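PDB 3HL0: maleylacetate reductase from Agrobacterium tumefaciens, which reduces maleylacetate to 3-oxoadipate, probably with NADH and as a step in the catabolism of gamma-resorcylate. Local coordinates for residues V39-T42 with D48-A51; E50-R55 with V92-G97. All blocks are in the same frame, centred on the assembly; numbering follows the deposited sequence.

Contact 1: residues V39-T42 with D48-A51; sequences VLST and DAEA. With NAD (nicotinamide-adenine-dinucleotide), chain D.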
ATOM      1  N   VAL A  39     -22.350   1.450   0.688  1.00  8.71           N
ATOM      2  CA  VAL A  39     -21.181   1.478   1.584  1.00  8.67           C
ATOM      3  C   VAL A  39     -19.913   1.270   0.743  1.00  8.88           C
ATOM      4  O   VAL A  39     -19.870   0.360  -0.099  1.00  9.89           O
ATOM      5  CB  VAL A  39     -21.290   0.377   2.685  1.00  8.97           C
ATOM      6  CG1 VAL A  39     -20.095   0.492   3.677  1.00 10.90           C
ATOM      7  CG2 VAL A  39     -22.595   0.497   3.445  1.00  9.91           C
ATOM      8  N   LEU A  40     -18.888   2.090   0.966  1.00  8.99           N
ATOM      9  CA  LEU A  40     -17.681   2.053   0.158  1.00  8.02           C
ATOM     10  C   LEU A  40     -16.465   1.628   0.993  1.00  9.92           C
ATOM     11  O   LEU A  40     -16.341   2.000   2.163  1.00 10.42           O
ATOM     12  CB  LEU A  40     -17.394   3.471  -0.384  1.00  8.83           C
ATOM     13  CG  LEU A  40     -18.513   4.150  -1.157  1.00  8.11           C
ATOM     14  CD1 LEU A  40     -17.990   5.546  -1.501  1.00  7.79           C
ATOM     15  CD2 LEU A  40     -18.893   3.354  -2.411  1.00  8.73           C
ATOM     16  N   SER A  41     -15.557   0.875   0.379  1.00  9.60           N
ATOM     17  CA  SER A  41     -14.254   0.550   0.996  1.00 10.90           C
ATOM     18  C   SER A  41     -13.236   0.145  -0.049  1.00 10.97           C
ATOM     19  O   SER A  41     -13.569  -0.028  -1.220  1.00 11.23           O
ATOM     20  CB  SER A  41     -14.374  -0.612   2.004  1.00 11.04           C
ATOM     21  OG  SER A  41     -14.551  -1.839   1.332  1.00 13.44           O
ATOM     22  N   THR A  42     -11.994   0.024   0.390  1.00 12.02           N
ATOM     23  CA  THR A  42     -10.960  -0.674  -0.350  1.00 13.89           C
ATOM     24  C   THR A  42     -11.098  -2.196  -0.138  1.00 15.19           C
ATOM     25  O   THR A  42     -11.887  -2.668   0.715  1.00 15.00           O
ATOM     26  CB  THR A  42      -9.566  -0.278   0.169  1.00 13.95           C
ATOM     27  OG1 THR A  42      -9.487  -0.679   1.543  1.00 15.55           O
ATOM     28  CG2 THR A  42      -9.285   1.190   0.004  1.00 12.85           C
ATOM     29  N   ASP A  48     -15.090  -5.145   6.952  1.00 20.64           N
ATOM     30  CA  ASP A  48     -15.739  -4.133   7.800  1.00 20.43           C
ATOM     31  C   ASP A  48     -16.919  -3.433   7.087  1.00 19.22           C
ATOM     32  O   ASP A  48     -17.972  -3.188   7.695  1.00 18.25           O
ATOM     33  CB  ASP A  48     -14.712  -3.139   8.318  1.00 22.12           C
ATOM     34  CG  ASP A  48     -13.694  -3.793   9.270  1.00 26.01           C
ATOM     35  OD1 ASP A  48     -13.934  -4.934   9.750  1.00 28.75           O
ATOM     36  OD2 ASP A  48     -12.647  -3.168   9.540  1.00 30.88           O
ATOM     37  N   ALA A  49     -16.742  -3.172   5.796  1.00 17.87           N
ATOM     38  CA  ALA A  49     -17.784  -2.557   4.967  1.00 16.67           C
ATOM     39  C   ALA A  49     -18.997  -3.471   4.845  1.00 15.96           C
ATOM     40  O   ALA A  49     -20.158  -3.043   4.958  1.00 15.26           O
ATOM     41  CB  ALA A  49     -17.242  -2.239   3.615  1.00 16.08           C
ATOM     42  N   GLU A  50     -18.711  -4.753   4.661  1.00 15.19           N
ATOM     43  CA  GLU A  50     -19.765  -5.750   4.603  1.00 14.47           C
ATOM     44  C   GLU A  50     -20.474  -5.915   5.946  1.00 13.99           C
ATOM     45  O   GLU A  50     -21.699  -6.067   5.969  1.00 12.87           O
ATOM     46  CB  GLU A  50     -19.190  -7.082   4.111  1.00 14.89           C
ATOM     47  CG  GLU A  50     -18.863  -7.024   2.640  1.00 17.42           C
ATOM     48  CD  GLU A  50     -17.966  -8.141   2.171  1.00 24.58           C
ATOM     49  OE1 GLU A  50     -17.530  -9.003   2.977  1.00 27.35           O
ATOM     50  OE2 GLU A  50     -17.701  -8.161   0.952  1.00 28.10           O
ATOM     51  N   ALA A  51     -19.722  -5.858   7.047  1.00 14.31           N
ATOM     52  CA  ALA A  51     -20.353  -6.012   8.374  1.00 14.74           C
ATOM     53  C   ALA A  51     -21.264  -4.803   8.651  1.00 14.58           C
ATOM     54  O   ALA A  51     -22.398  -4.957   9.129  1.00 13.92           O
ATOM     55  CB  ALA A  51     -19.319  -6.177   9.467  1.00 15.67           C
TER
HETATM   56  PA  NAD D 402      -5.379   5.101   2.182  1.00 18.28           P
HETATM   57  O1A NAD D 402      -6.795   5.554   2.262  1.00 16.69           O
HETATM   58  O2A NAD D 402      -4.748   5.017   0.845  1.00 20.49           O
HETATM   59  O5B NAD D 402      -5.226   3.777   3.058  1.00 19.35           O
HETATM   60  C5B NAD D 402      -4.036   2.994   2.914  1.00 21.86           C
HETATM   61  C4B NAD D 402      -4.392   1.557   3.265  1.00 20.35           C
HETATM   62  O4B NAD D 402      -4.684   1.481   4.660  1.00 22.16           O
HETATM   63  C3B NAD D 402      -5.630   1.063   2.493  1.00 21.82           C
HETATM   64  O3B NAD D 402      -5.449  -0.274   1.991  1.00 26.20           O
HETATM   65  C2B NAD D 402      -6.699   1.108   3.561  1.00 21.87           C
HETATM   66  O2B NAD D 402      -7.739   0.176   3.349  1.00 19.52           O
HETATM   67  C1B NAD D 402      -5.915   0.796   4.845  1.00 18.62           C
HETATM   68  N9A NAD D 402      -6.573   1.306   6.072  1.00 18.30           N
HETATM   69  C8A NAD D 402      -7.035   2.588   6.299  1.00 19.30           C
HETATM   70  N7A NAD D 402      -7.560   2.648   7.545  1.00 17.61           N
HETATM   71  C5A NAD D 402      -7.462   1.414   8.130  1.00 18.67           C
HETATM   72  C6A NAD D 402      -7.850   0.927   9.378  1.00 20.87           C
HETATM   73  N6A NAD D 402      -8.187   1.716  10.430  1.00 17.06           N
HETATM   74  N1A NAD D 402      -7.594  -0.423   9.622  1.00 19.59           N
HETATM   75  C2A NAD D 402      -6.967  -1.216   8.687  1.00 21.13           C
HETATM   76  N3A NAD D 402      -6.574  -0.739   7.463  1.00 20.06           N
HETATM   77  C4A NAD D 402      -6.829   0.576   7.198  1.00 18.54           C
HETATM   78  O3  NAD D 402      -4.394   6.123   2.992  1.00 15.23           O
HETATM   79  PN  NAD D 402      -4.598   7.674   3.423  1.00 15.51           P
HETATM   80  O1N NAD D 402      -3.220   8.152   3.740  1.00 15.41           O
HETATM   81  O2N NAD D 402      -5.637   7.668   4.451  1.00 14.13           O
HETATM   82  O5D NAD D 402      -5.109   8.434   2.112  1.00 15.61           O
HETATM   83  C5D NAD D 402      -4.228   8.797   1.053  1.00 18.01           C
HETATM   84  C4D NAD D 402      -5.098   9.300  -0.099  1.00 18.92           C
HETATM   85  O4D NAD D 402      -5.933  10.337   0.397  1.00 17.82           O
HETATM   86  C3D NAD D 402      -4.224   9.928  -1.177  1.00 19.47           C
HETATM   87  O3D NAD D 402      -4.863   9.699  -2.443  1.00 19.40           O
HETATM   88  C2D NAD D 402      -4.249  11.395  -0.816  1.00 20.29           C
HETATM   89  O2D NAD D 402      -3.958  12.278  -1.900  1.00 20.37           O
HETATM   90  C1D NAD D 402      -5.671  11.545  -0.308  1.00 18.47           C
HETATM   91  N1N NAD D 402      -5.858  12.682   0.583  1.00 19.70           N
HETATM   92  C2N NAD D 402      -6.755  13.627   0.183  1.00 18.89           C
HETATM   93  C3N NAD D 402      -6.969  14.726   0.989  1.00 19.64           C
HETATM   94  C7N NAD D 402      -7.985  15.661   0.477  1.00 20.23           C
HETATM   95  O7N NAD D 402      -8.256  16.683   1.304  1.00 17.11           O
HETATM   96  N7N NAD D 402      -8.574  15.488  -0.732  1.00 18.78           N
HETATM   97  C4N NAD D 402      -6.318  14.892   2.262  1.00 19.06           C
HETATM   98  C5N NAD D 402      -5.400  13.913   2.646  1.00 19.02           C
HETATM   99  C6N NAD D 402      -5.175  12.818   1.793  1.00 18.67           C
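In the beta-alpha-beta unit formed by strand 37-40, helix 46-56 and strand 60-64 of the nucleotide-binding domain, the small methyl group of Ala-49 meets Val-39 and Ser-41, two residues, two apart in sequence, whose side chains face the helix. Ala-49 points at segment 39-42 and lets the helix come close: its CA lies 6.2 Å from the CA of Ser-41. One methyl serves both neighbours. Val-39 reaches it with CG1, which stands 3.9 Å from Ala-49 CB and about as near to the carbonyl O of the same alanine. Ser-41 lays both CB and OG against the methyl, OG lying 3.6 Å from Ala-49 CB, a plain van der Waals contact. With chi1 at 73°, this OG sits between its own backbone N and carbonyl carbon and turns forward along the chain, where it donates a hydrogen bond to Thr-42 O (2.9 Å). That bond, with the donor 31° out of the carbonyl plane, gives the buried hydroxyl a partner within its own segment while its flank packs on the helix. Past the strand the chain enters the NAD pocket, where Thr-42 OG1 donates a 2.7 Å hydrogen bond to the ribose hydroxyl O2B of NAD.

Contact 2: residues E50-R55 with V92-G97; sequences EALASR and VSLGGG. With NAD (nicotinamide-adenine-dinucleotide), chain D.
Leu-52 carries the whole of the helix's side of this contact, reaching with one methyl toward Val-92 and Leu-94 on strand 90-95. Its CG is anti to the backbone N (chi1 174°), which sends the side chain out from the helix, and chi2 near 59° sets the two methyls, CD2 being the one that meets the strand. There CD2 lies 3.9 Å from Val-92 CG1, the two side chains running obliquely across each other. The same methyl stands more loosely against the next inward-facing residue of the strand, with Leu-52 CD2 4.5 Å from Leu-94 CD2. Ile-117 and Val-39, on the strands flanking 90-95, also touch Leu-52, so the leucine spans three neighbouring strands of the parallel sheet in this Rossmann-like, NAD-binding domain. Ser-93, between the two contacting residues, faces the other side of the sheet. One turn further along, Arg-55 folds its guanidinium back over its own helix, one face lying over Ala-51 O and Leu-52 CA. On the strand side the chain runs on from Leu-94 into three consecutive glycines, which span the end of the strand (Gly-95), the N-cap (Gly-96) and the first residue of helix 97-110 (Gly-97). At Gly-96 and Gly-97 the lack of side chains lets the NAD diphosphate come right up to the backbone: Gly-96 C is 3.2 Å from NAD O1A, and Gly-97 N donates a nearly straight hydrogen bond, 2.9 Å long at 163°, to NAD O2N.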
ATOM      1  N   GLU A  50     -18.711  -4.753   4.661  1.00 15.19           N
ATOM      2  CA  GLU A  50     -19.765  -5.750   4.603  1.00 14.47           C
ATOM      3  C   GLU A  50     -20.474  -5.915   5.946  1.00 13.99           C
ATOM      4  O   GLU A  50     -21.699  -6.067   5.969  1.00 12.87           O
ATOM      5  CB  GLU A  50     -19.190  -7.082   4.111  1.00 14.89           C
ATOM      6  CG  GLU A  50     -18.863  -7.024   2.640  1.00 17.42           C
ATOM      7  CD  GLU A  50     -17.966  -8.141   2.171  1.00 24.58           C
ATOM      8  OE1 GLU A  50     -17.530  -9.003   2.977  1.00 27.35           O
ATOM      9  OE2 GLU A  50     -17.701  -8.161   0.952  1.00 28.10           O
ATOM     10  N   ALA A  51     -19.722  -5.858   7.047  1.00 14.31           N
ATOM     11  CA  ALA A  51     -20.353  -6.012   8.374  1.00 14.74           C
ATOM     12  C   ALA A  51     -21.264  -4.803   8.651  1.00 14.58           C
ATOM     13  O   ALA A  51     -22.398  -4.957   9.129  1.00 13.92           O
ATOM     14  CB  ALA A  51     -19.319  -6.177   9.467  1.00 15.67           C
ATOM     15  N   LEU A  52     -20.782  -3.599   8.326  1.00 13.88           N
ATOM     16  CA  LEU A  52     -21.625  -2.394   8.473  1.00 13.21           C
ATOM     17  C   LEU A  52     -22.902  -2.468   7.620  1.00 13.12           C
ATOM     18  O   LEU A  52     -24.024  -2.160   8.068  1.00 12.57           O
ATOM     19  CB  LEU A  52     -20.831  -1.137   8.111  1.00 13.25           C
ATOM     20  CG  LEU A  52     -21.661   0.155   8.086  1.00 14.03           C
ATOM     21  CD1 LEU A  52     -22.309   0.433   9.442  1.00 17.95           C
ATOM     22  CD2 LEU A  52     -20.728   1.284   7.613  1.00 14.56           C
ATOM     23  N   ALA A  53     -22.729  -2.831   6.360  1.00 12.18           N
ATOM     24  CA  ALA A  53     -23.890  -2.963   5.485  1.00 12.42           C
ATOM     25  C   ALA A  53     -24.918  -3.947   6.061  1.00 12.70           C
ATOM     26  O   ALA A  53     -26.128  -3.699   6.061  1.00 12.35           O
ATOM     27  CB  ALA A  53     -23.448  -3.418   4.115  1.00 12.41           C
ATOM     28  N   SER A  54     -24.413  -5.063   6.584  1.00 12.62           N
ATOM     29  CA  SER A  54     -25.273  -6.043   7.210  1.00 13.08           C
ATOM     30  C   SER A  54     -26.093  -5.450   8.375  1.00 12.90           C
ATOM     31  O   SER A  54     -27.301  -5.648   8.461  1.00 12.34           O
ATOM     32  CB  SER A  54     -24.407  -7.208   7.682  1.00 12.85           C
ATOM     33  OG  SER A  54     -25.230  -8.273   8.039  1.00 17.37           O
ATOM     34  N   ARG A  55     -25.447  -4.686   9.240  1.00 12.78           N
ATOM     35  CA  ARG A  55     -26.149  -4.127  10.392  1.00 13.99           C
ATOM     36  C   ARG A  55     -27.170  -3.072   9.963  1.00 13.86           C
ATOM     37  O   ARG A  55     -28.164  -2.872  10.639  1.00 14.01           O
ATOM     38  CB  ARG A  55     -25.168  -3.507  11.378  1.00 14.69           C
ATOM     39  CG  ARG A  55     -24.239  -4.512  12.051  1.00 19.44           C
ATOM     40  CD  ARG A  55     -23.415  -3.771  13.109  1.00 25.59           C
ATOM     41  NE  ARG A  55     -22.490  -2.798  12.531  1.00 30.50           N
ATOM     42  CZ  ARG A  55     -21.241  -3.083  12.158  1.00 33.45           C
ATOM     43  NH1 ARG A  55     -20.774  -4.322  12.300  1.00 35.11           N
ATOM     44  NH2 ARG A  55     -20.458  -2.125  11.658  1.00 33.26           N
ATOM     45  N   VAL A  92     -21.697   5.790   2.059  1.00  8.88           N
ATOM     46  CA  VAL A  92     -21.103   5.726   3.389  1.00  9.43           C
ATOM     47  C   VAL A  92     -19.676   5.262   3.126  1.00  9.51           C
ATOM     48  O   VAL A  92     -19.460   4.139   2.738  1.00  9.54           O
ATOM     49  CB  VAL A  92     -21.857   4.749   4.311  1.00  9.12           C
ATOM     50  CG1 VAL A  92     -21.082   4.589   5.608  1.00  9.69           C
ATOM     51  CG2 VAL A  92     -23.311   5.261   4.623  1.00 11.30           C
ATOM     52  N   SER A  93     -18.720   6.160   3.329  1.00  9.07           N
ATOM     53  CA  SER A  93     -17.336   5.878   2.966  1.00 10.33           C
ATOM     54  C   SER A  93     -16.605   5.421   4.201  1.00 10.87           C
ATOM     55  O   SER A  93     -16.354   6.226   5.082  1.00 11.76           O
ATOM     56  CB  SER A  93     -16.671   7.142   2.444  1.00 11.88           C
ATOM     57  OG  SER A  93     -17.420   7.620   1.324  1.00 13.30           O
ATOM     58  N   LEU A  94     -16.248   4.142   4.268  1.00 10.34           N
ATOM     59  CA  LEU A  94     -15.605   3.586   5.476  1.00 10.91           C
ATOM     60  C   LEU A  94     -14.142   3.298   5.148  1.00 10.82           C
ATOM     61  O   LEU A  94     -13.841   2.349   4.388  1.00 11.51           O
ATOM     62  CB  LEU A  94     -16.333   2.303   5.874  1.00 11.06           C
ATOM     63  CG  LEU A  94     -15.699   1.545   7.043  1.00 12.76           C
ATOM     64  CD1 LEU A  94     -15.794   2.309   8.333  1.00 16.31           C
ATOM     65  CD2 LEU A  94     -16.424   0.195   7.155  1.00 16.78           C
ATOM     66  N   GLY A  95     -13.215   4.128   5.625  1.00 11.20           N
ATOM     67  CA  GLY A  95     -11.794   3.921   5.252  1.00 11.15           C
ATOM     68  C   GLY A  95     -10.997   5.191   5.357  1.00 11.08           C
ATOM     69  O   GLY A  95     -11.455   6.154   5.998  1.00  9.90           O
ATOM     70  N   GLY A  96      -9.815   5.188   4.737  1.00 10.98           N
ATOM     71  CA  GLY A  96      -8.936   6.340   4.757  1.00 11.91           C
ATOM     72  C   GLY A  96      -9.193   7.266   3.559  1.00 11.34           C
ATOM     73  O   GLY A  96     -10.277   7.220   2.951  1.00 11.81           O
ATOM     74  N   GLY A  97      -8.226   8.127   3.280  1.00 10.88           N
ATOM     75  CA  GLY A  97      -8.304   9.124   2.231  1.00 10.58           C
ATOM     76  C   GLY A  97      -8.667   8.513   0.888  1.00 11.20           C
ATOM     77  O   GLY A  97      -9.384   9.130   0.136  1.00 10.99           O
TER
HETATM   78  PA  NAD D 402      -5.379   5.101   2.182  1.00 18.28           P
HETATM   79  O1A NAD D 402      -6.795   5.554   2.262  1.00 16.69           O
HETATM   80  O2A NAD D 402      -4.748   5.017   0.845  1.00 20.49           O
HETATM   81  O5B NAD D 402      -5.226   3.777   3.058  1.00 19.35           O
HETATM   82  C5B NAD D 402      -4.036   2.994   2.914  1.00 21.86           C
HETATM   83  C4B NAD D 402      -4.392   1.557   3.265  1.00 20.35           C
HETATM   84  O4B NAD D 402      -4.684   1.481   4.660  1.00 22.16           O
HETATM   85  C3B NAD D 402      -5.630   1.063   2.493  1.00 21.82           C
HETATM   86  O3B NAD D 402      -5.449  -0.274   1.991  1.00 26.20           O
HETATM   87  C2B NAD D 402      -6.699   1.108   3.561  1.00 21.87           C
HETATM   88  O2B NAD D 402      -7.739   0.176   3.349  1.00 19.52           O
HETATM   89  C1B NAD D 402      -5.915   0.796   4.845  1.00 18.62           C
HETATM   90  N9A NAD D 402      -6.573   1.306   6.072  1.00 18.30           N
HETATM   91  C8A NAD D 402      -7.035   2.588   6.299  1.00 19.30           C
HETATM   92  N7A NAD D 402      -7.560   2.648   7.545  1.00 17.61           N
HETATM   93  C5A NAD D 402      -7.462   1.414   8.130  1.00 18.67           C
HETATM   94  C6A NAD D 402      -7.850   0.927   9.378  1.00 20.87           C
HETATM   95  N6A NAD D 402      -8.187   1.716  10.430  1.00 17.06           N
HETATM   96  N1A NAD D 402      -7.594  -0.423   9.622  1.00 19.59           N
HETATM   97  C2A NAD D 402      -6.967  -1.216   8.687  1.00 21.13           C
HETATM   98  N3A NAD D 402      -6.574  -0.739   7.463  1.00 20.06           N
HETATM   99  C4A NAD D 402      -6.829   0.576   7.198  1.00 18.54           C
HETATM  100  O3  NAD D 402      -4.394   6.123   2.992  1.00 15.23           O
HETATM  101  PN  NAD D 402      -4.598   7.674   3.423  1.00 15.51           P
HETATM  102  O1N NAD D 402      -3.220   8.152   3.740  1.00 15.41           O
HETATM  103  O2N NAD D 402      -5.637   7.668   4.451  1.00 14.13           O
HETATM  104  O5D NAD D 402      -5.109   8.434   2.112  1.00 15.61           O
HETATM  105  C5D NAD D 402      -4.228   8.797   1.053  1.00 18.01           C
HETATM  106  C4D NAD D 402      -5.098   9.300  -0.099  1.00 18.92           C
HETATM  107  O4D NAD D 402      -5.933  10.337   0.397  1.00 17.82           O
HETATM  108  C3D NAD D 402      -4.224   9.928  -1.177  1.00 19.47           C
HETATM  109  O3D NAD D 402      -4.863   9.699  -2.443  1.00 19.40           O
HETATM  110  C2D NAD D 402      -4.249  11.395  -0.816  1.00 20.29           C
HETATM  111  O2D NAD D 402      -3.958  12.278  -1.900  1.00 20.37           O
HETATM  112  C1D NAD D 402      -5.671  11.545  -0.308  1.00 18.47           C
HETATM  113  N1N NAD D 402      -5.858  12.682   0.583  1.00 19.70           N
HETATM  114  C2N NAD D 402      -6.755  13.627   0.183  1.00 18.89           C
HETATM  115  C3N NAD D 402      -6.969  14.726   0.989  1.00 19.64           C
HETATM  116  C7N NAD D 402      -7.985  15.661   0.477  1.00 20.23           C
HETATM  117  O7N NAD D 402      -8.256  16.683   1.304  1.00 17.11           O
HETATM  118  N7N NAD D 402      -8.574  15.488  -0.732  1.00 18.78           N
HETATM  119  C4N NAD D 402      -6.318  14.892   2.262  1.00 19.06           C
HETATM  120  C5N NAD D 402      -5.400  13.913   2.646  1.00 19.02           C
HETATM  121  C6N NAD D 402      -5.175  12.818   1.793  1.00 18.67           C

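In the fold
Both contacts are buried and share helix 46-56, which lies over neighbouring strands of one parallel sheet. Contact 1 joins the helix to the strand just before it in sequence, whereas contact 2 reaches the next strand over, which comes later in the chain. Both are van der Waals packing with no hydrogen bond across: the first is closer, made through a small alanine with the flank of a serine hydroxyl among its contacts, the second all aliphatic and bridged by a longer leucine. Backbone bonds probably stitch them together, Leu-40 N to Val-92 O and Leu-40 O to Leu-94 N. Beyond the packing, each segment runs on to a different part of NAD, 39-42 to the adenosine ribose and 92-97 to the diphosphate.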